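Local coordinates for putative membrane anchored protein (Corynebacterium diphtheriae, PDB 3LSO) that is of unknown function but is probably a membrane-anchored, surface-exposed protein built from all-beta domains, at residues G99-L104 / Q145-G150; T263-D268 / A275-T280. All coordinates share one frame; numbering follows the deposited sequence.

In the fold
Interactions 1 and 2 both pair antiparallel strands, but in separate sheets of this elongated all-beta chain. Interaction 1 (99-104 with 145-150) lies in the DIP2116-like N-terminal domain, where the short strand 102-104 runs along the end of strand 132-146. Interaction 2 (263-268 with 275-280) belongs to the hairpin of strands 258-267 and 278-285 inside a five-stranded mixed sheet further along the chain. The two follow each other in sequence; their centres are 23 Å apart and their nearest atoms about 7 Å apart, without touching. Interaction 1 is partly exposed and interaction 2 largely buried. Both are structural strand pairings.

Interaction 1 of 2, residues G99-L104 / Q145-G150; sequences GKNVKL and QALTEG
An antiparallel strand pairing, the edge of strand 102-104 against the end of strand 132-146, joins Lys103 to Gln145 and Val102 to Ala146 and continues as a side-chain grip by Asn101. Lys103 and Gln145 form the hydrogen-bonded pair: Lys103 N donates to Gln145 O at 3.1 Å and Gln145 N to Lys103 O at 3.0 Å. Val102 and Ala146 are the neighbouring non-hydrogen-bonded pair, with CA atoms 4.5 Å apart; Val102 CG2 rests against Gln145 O. Leu147 N then donates to Asn101 O at 3.0 Å.

Beyond the last bridge the chain turns, and the Asn101 amide takes over. With CG anti to the backbone N (chi1 -170°), it reaches the backbone of Thr148 with both ends. OD1 accepts a bond from Thr148 N at 3.3 Å in its own carbonyl plane and nearly straight (166° at the hydrogen), while ND2 donates to Thr148 O, also at 3.3 Å, in the amide plane. These two bonds to one residue fix the rotation of the amide; Thr148 OG1 adds only a weak, long bond to OD1.

The Lys103 and Gln145 side chains leave the sheet together, their lengths alongside one another, and their ends meet as two donors, Lys103 NZ and Gln145 NE2 being 3.5 Å apart, so this is packing without a bond. Leu147, just past the ladder, brings CD2 to Lys103 CD at 3.7 Å, and its CG approaches Asn101 O. On the Val102-Ala146 face Val102 packs on Leu113 and Leu144. The Ala146 backbone also bonds to Gly62. This is the antiparallel pairing of a short strand with the end of a longer one, extended by an asparagine side chain bonding to the backbone, in a domain whose family belongs to the E-set clan.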
loop_
_atom_site.group_PDB
_atom_site.type_symbol
_atom_site.label_atom_id
_atom_site.label_comp_id
_atom_site.label_asym_id
_atom_site.label_seq_id
_atom_site.Cartn_x
_atom_site.Cartn_y
_atom_site.Cartn_z
ATOM N N GLY B 99 21.556 15.376 -13.060
ATOM C CA GLY B 99 20.508 16.220 -12.507
ATOM C C GLY B 99 20.685 16.431 -11.017
ATOM O O GLY B 99 21.526 15.801 -10.377
ATOM N N LYS B 100 19.875 17.315 -10.455
ATOM C CA LYS B 100 20.091 17.768 -9.080
ATOM C C LYS B 100 19.357 16.961 -8.001
ATOM O O LYS B 100 19.282 17.402 -6.864
ATOM C CB LYS B 100 19.793 19.284 -8.966
ATOM C CG LYS B 100 20.978 20.176 -9.406
ATOM C CD LYS B 100 20.549 21.494 -10.057
ATOM C CE LYS B 100 21.617 21.988 -11.056
ATOM N NZ LYS B 100 21.286 23.306 -11.678
ATOM N N ASN B 101 18.864 15.770 -8.348
ATOM C CA ASN B 101 18.019 14.964 -7.448
ATOM C C ASN B 101 18.762 13.788 -6.786
ATOM O O ASN B 101 18.149 12.839 -6.272
ATOM C CB ASN B 101 16.801 14.472 -8.243
ATOM C CG ASN B 101 15.716 13.823 -7.375
ATOM O OD1 ASN B 101 15.603 14.064 -6.161
ATOM N ND2 ASN B 101 14.892 12.997 -8.021
ATOM N N VAL B 102 20.087 13.865 -6.777
ATOM C CA VAL B 102 20.906 12.734 -6.358
ATOM C C VAL B 102 22.197 13.186 -5.649
ATOM O O VAL B 102 22.746 14.253 -5.946
ATOM C CB VAL B 102 21.245 11.850 -7.581
ATOM C CG1 VAL B 102 22.472 12.369 -8.263
ATOM C CG2 VAL B 102 21.449 10.410 -7.190
ATOM N N LYS B 103 22.653 12.371 -4.699
ATOM C CA LYS B 103 23.930 12.584 -4.025
ATOM C C LYS B 103 24.680 11.241 -3.844
ATOM O O LYS B 103 24.073 10.163 -3.902
ATOM C CB LYS B 103 23.730 13.329 -2.692
ATOM C CG LYS B 103 23.253 12.469 -1.538
ATOM C CD LYS B 103 22.868 13.310 -0.329
ATOM C CE LYS B 103 22.959 12.501 0.973
ATOM N NZ LYS B 103 21.936 12.926 1.974
ATOM N N LEU B 104 25.997 11.316 -3.649
ATOM C CA LEU B 104 26.834 10.135 -3.396
ATOM C C LEU B 104 26.603 9.574 -2.003
ATOM O O LEU B 104 26.458 10.327 -1.040
ATOM C CB LEU B 104 28.313 10.494 -3.550
ATOM C CG LEU B 104 28.693 11.124 -4.891
ATOM C CD1 LEU B 104 29.948 11.994 -4.810
ATOM C CD2 LEU B 104 28.873 10.045 -5.916
ATOM N N GLN B 145 22.241 7.787 -3.627
ATOM C CA GLN B 145 20.856 7.787 -3.175
ATOM C C GLN B 145 20.107 8.985 -3.761
ATOM O O GLN B 145 20.695 10.047 -3.993
ATOM C CB GLN B 145 20.755 7.736 -1.647
ATOM C CG GLN B 145 21.584 8.773 -0.910
ATOM C CD GLN B 145 21.377 8.710 0.600
ATOM O OE1 GLN B 145 21.758 7.731 1.249
ATOM N NE2 GLN B 145 20.779 9.764 1.165
ATOM N N ALA B 146 18.816 8.796 -4.024
ATOM C CA ALA B 146 17.973 9.875 -4.511
ATOM C C ALA B 146 17.430 10.669 -3.331
ATOM O O ALA B 146 17.224 10.118 -2.251
ATOM C CB ALA B 146 16.866 9.327 -5.329
ATOM N N LEU B 147 17.206 11.964 -3.537
ATOM C CA LEU B 147 16.896 12.863 -2.429
ATOM C C LEU B 147 15.413 12.901 -2.141
ATOM O O LEU B 147 14.992 12.706 -0.997
ATOM C CB LEU B 147 17.398 14.277 -2.714
ATOM C CG LEU B 147 18.805 14.432 -3.291
ATOM C CD1 LEU B 147 19.158 15.899 -3.447
ATOM C CD2 LEU B 147 19.816 13.725 -2.435
ATOM N N THR B 148 14.630 13.159 -3.187
ATOM C CA THR B 148 13.165 13.206 -3.095
ATOM C C THR B 148 12.558 12.440 -4.267
ATOM O O THR B 148 13.191 12.311 -5.323
ATOM C CB THR B 148 12.642 14.660 -3.099
ATOM O OG1 THR B 148 13.168 15.360 -4.232
ATOM C CG2 THR B 148 13.057 15.396 -1.821
ATOM N N GLU B 149 11.342 11.938 -4.077
ATOM C CA GLU B 149 10.653 11.100 -5.072
ATOM C C GLU B 149 10.587 11.732 -6.466
ATOM O O GLU B 149 10.637 12.953 -6.607
ATOM C CB GLU B 149 9.233 10.748 -4.591
ATOM C CG GLU B 149 8.240 11.921 -4.619
ATOM C CD GLU B 149 6.820 11.548 -4.184
ATOM O OE1 GLU B 149 6.610 10.441 -3.636
ATOM O OE2 GLU B 149 5.897 12.375 -4.394
ATOM N N GLY B 150 10.472 10.896 -7.491
ATOM C CA GLY B 150 10.407 11.387 -8.860
ATOM C C GLY B 150 11.135 10.537 -9.885
ATOM O O GLY B 150 10.951 9.319 -9.951
#

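Interaction 2 of 2, residues T263-D268 / A275-T280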
loop_
_atom_site.group_PDB
_atom_site.type_symbol
_atom_site.label_atom_id
_atom_site.label_comp_id
_atom_site.label_asym_id
_atom_site.label_seq_id
_atom_site.Cartn_x
_atom_site.Cartn_y
_atom_site.Cartn_z
ATOM N N THR B 263 -5.524 8.144 11.911
ATOM C CA THR B 263 -4.364 8.796 11.335
ATOM C C THR B 263 -3.231 8.709 12.334
ATOM O O THR B 263 -3.452 8.881 13.548
ATOM C CB THR B 263 -4.675 10.245 10.953
ATOM O OG1 THR B 263 -5.823 10.261 10.085
ATOM C CG2 THR B 263 -3.498 10.864 10.220
ATOM N N ALA B 264 -2.038 8.389 11.831
ATOM C CA ALA B 264 -0.821 8.342 12.638
ATOM C C ALA B 264 0.133 9.369 12.077
ATOM O O ALA B 264 0.302 9.466 10.844
ATOM C CB ALA B 264 -0.187 6.967 12.586
ATOM N N ARG B 265 0.750 10.131 12.980
ATOM C CA ARG B 265 1.616 11.241 12.609
ATOM C C ARG B 265 2.881 11.189 13.440
ATOM O O ARG B 265 2.821 11.125 14.669
ATOM C CB ARG B 265 0.898 12.569 12.832
ATOM C CG ARG B 265 1.829 13.761 12.823
ATOM C CD ARG B 265 1.098 15.077 12.689
ATOM N NE ARG B 265 0.554 15.235 11.350
ATOM C CZ ARG B 265 -0.270 16.210 10.988
ATOM N NH1 ARG B 265 -0.635 17.132 11.866
ATOM N NH2 ARG B 265 -0.731 16.265 9.745
ATOM N N PHE B 266 4.028 11.213 12.766
ATOM C CA PHE B 266 5.329 11.204 13.444
ATOM C C PHE B 266 5.726 12.598 13.951
ATOM O O PHE B 266 5.678 13.581 13.207
ATOM C CB PHE B 266 6.418 10.603 12.543
ATOM C CG PHE B 266 7.722 10.346 13.244
ATOM C CD1 PHE B 266 7.833 9.334 14.195
ATOM C CD2 PHE B 266 8.853 11.108 12.945
ATOM C CE1 PHE B 266 9.054 9.087 14.850
ATOM C CE2 PHE B 266 10.082 10.867 13.590
ATOM C CZ PHE B 266 10.182 9.854 14.542
ATOM N N ILE B 267 6.078 12.656 15.238
ATOM C CA ILE B 267 6.637 13.851 15.881
ATOM C C ILE B 267 8.126 13.634 16.098
ATOM O O ILE B 267 8.547 12.581 16.571
ATOM C CB ILE B 267 5.952 14.172 17.250
ATOM C CG1 ILE B 267 4.459 14.506 17.072
ATOM C CG2 ILE B 267 6.677 15.310 17.981
ATOM C CD1 ILE B 267 4.160 15.825 16.301
ATOM N N ASP B 268 8.908 14.648 15.753
ATOM C CA ASP B 268 10.368 14.593 15.823
ATOM C C ASP B 268 10.900 14.874 17.231
ATOM O O ASP B 268 10.220 15.508 18.043
ATOM C CB ASP B 268 10.927 15.654 14.891
ATOM C CG ASP B 268 12.034 15.139 14.044
ATOM O OD1 ASP B 268 12.300 13.921 14.123
ATOM O OD2 ASP B 268 12.632 15.943 13.292
ATOM N N ALA B 275 7.749 13.257 8.020
ATOM C CA ALA B 275 7.164 12.186 7.221
ATOM C C ALA B 275 5.685 12.422 6.859
ATOM O O ALA B 275 4.970 13.171 7.529
ATOM C CB ALA B 275 7.351 10.847 7.918
ATOM N N PRO B 276 5.228 11.806 5.764
ATOM C CA PRO B 276 3.813 11.891 5.519
ATOM C C PRO B 276 3.077 11.107 6.595
ATOM O O PRO B 276 3.645 10.165 7.163
ATOM C CB PRO B 276 3.667 11.200 4.167
ATOM C CG PRO B 276 4.984 11.375 3.530
ATOM C CD PRO B 276 5.931 11.170 4.638
ATOM N N ASP B 277 1.840 11.517 6.877
ATOM C CA ASP B 277 0.966 10.806 7.802
ATOM C C ASP B 277 0.495 9.492 7.183
ATOM O O ASP B 277 0.296 9.398 5.973
ATOM C CB ASP B 277 -0.277 11.649 8.130
ATOM C CG ASP B 277 0.046 12.990 8.828
ATOM O OD1 ASP B 277 0.939 13.048 9.719
ATOM O OD2 ASP B 277 -0.636 13.992 8.492
ATOM N N GLY B 278 0.309 8.481 8.022
ATOM C CA GLY B 278 -0.367 7.255 7.596
ATOM C C GLY B 278 -1.833 7.257 7.995
ATOM O O GLY B 278 -2.151 7.661 9.103
ATOM N N GLU B 279 -2.722 6.827 7.095
ATOM C CA GLU B 279 -4.147 6.714 7.413
ATOM C C GLU B 279 -4.681 5.349 7.119
ATOM O O GLU B 279 -4.263 4.715 6.162
ATOM C CB GLU B 279 -5.003 7.754 6.662
ATOM C CG GLU B 279 -5.345 8.958 7.518
ATOM C CD GLU B 279 -6.356 9.937 6.923
ATOM O OE1 GLU B 279 -7.128 9.620 5.973
ATOM O OE2 GLU B 279 -6.380 11.066 7.449
ATOM N N THR B 280 -5.625 4.904 7.935
ATOM C CA THR B 280 -6.452 3.742 7.584
ATOM C C THR B 280 -7.923 3.970 8.025
ATOM O O THR B 280 -8.223 4.937 8.744
ATOM C CB THR B 280 -5.824 2.414 8.125
ATOM O OG1 THR B 280 -6.262 1.302 7.338
ATOM C CG2 THR B 280 -6.194 2.168 9.564
HETATM O O HOH W 1 6.247 13.198 10.337
#
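Salt bridging joins Arg265 to Asp277 just beyond the last paired residues of the hairpin formed by strands 258-267 and 278-285. NE and NH2 of Arg265 form a bidentate bridge, one to each carboxylate oxygen: NE donates to Asp277 OD1 at 2.8 Å, close to the guanidinium plane, and NH2 to the syn lone pair of Asp277 OD2 at 2.6 Å. The two flat groups are 33° apart, so the fork is twisted rather than coplanar. A bend at chi3 (-71°) turns the guanidinium of Arg265 toward the acid, and NH1 has a second partner in Pro462 O.

Backbone bonds set the register. Ala264 N donates to Gly278 O at 2.8 Å and Gly278 N to Ala264 O at 3.0 Å, a hydrogen-bonded antiparallel pair; Thr263 and Glu279 form the adjacent non-hydrogen-bonded one. The strand axes lie 4.8 Å apart.

Among side-chain bonds, Glu279 OE2 has its stronger partner in His233 NE2; across the hairpin Thr263 OG1 donates to the same OE2 at 2.8 Å, from above the carboxylate plane. Toward the loop, water 1 donates to Phe266 O and accepts a bond from Ala275 N, bridging the two segments where direct pairing has ended.

The antiparallel ladder is that of a beta hairpin; beyond it, the Arg265-Asp277 bridge and water 1 link the segments as they open into the connecting loop.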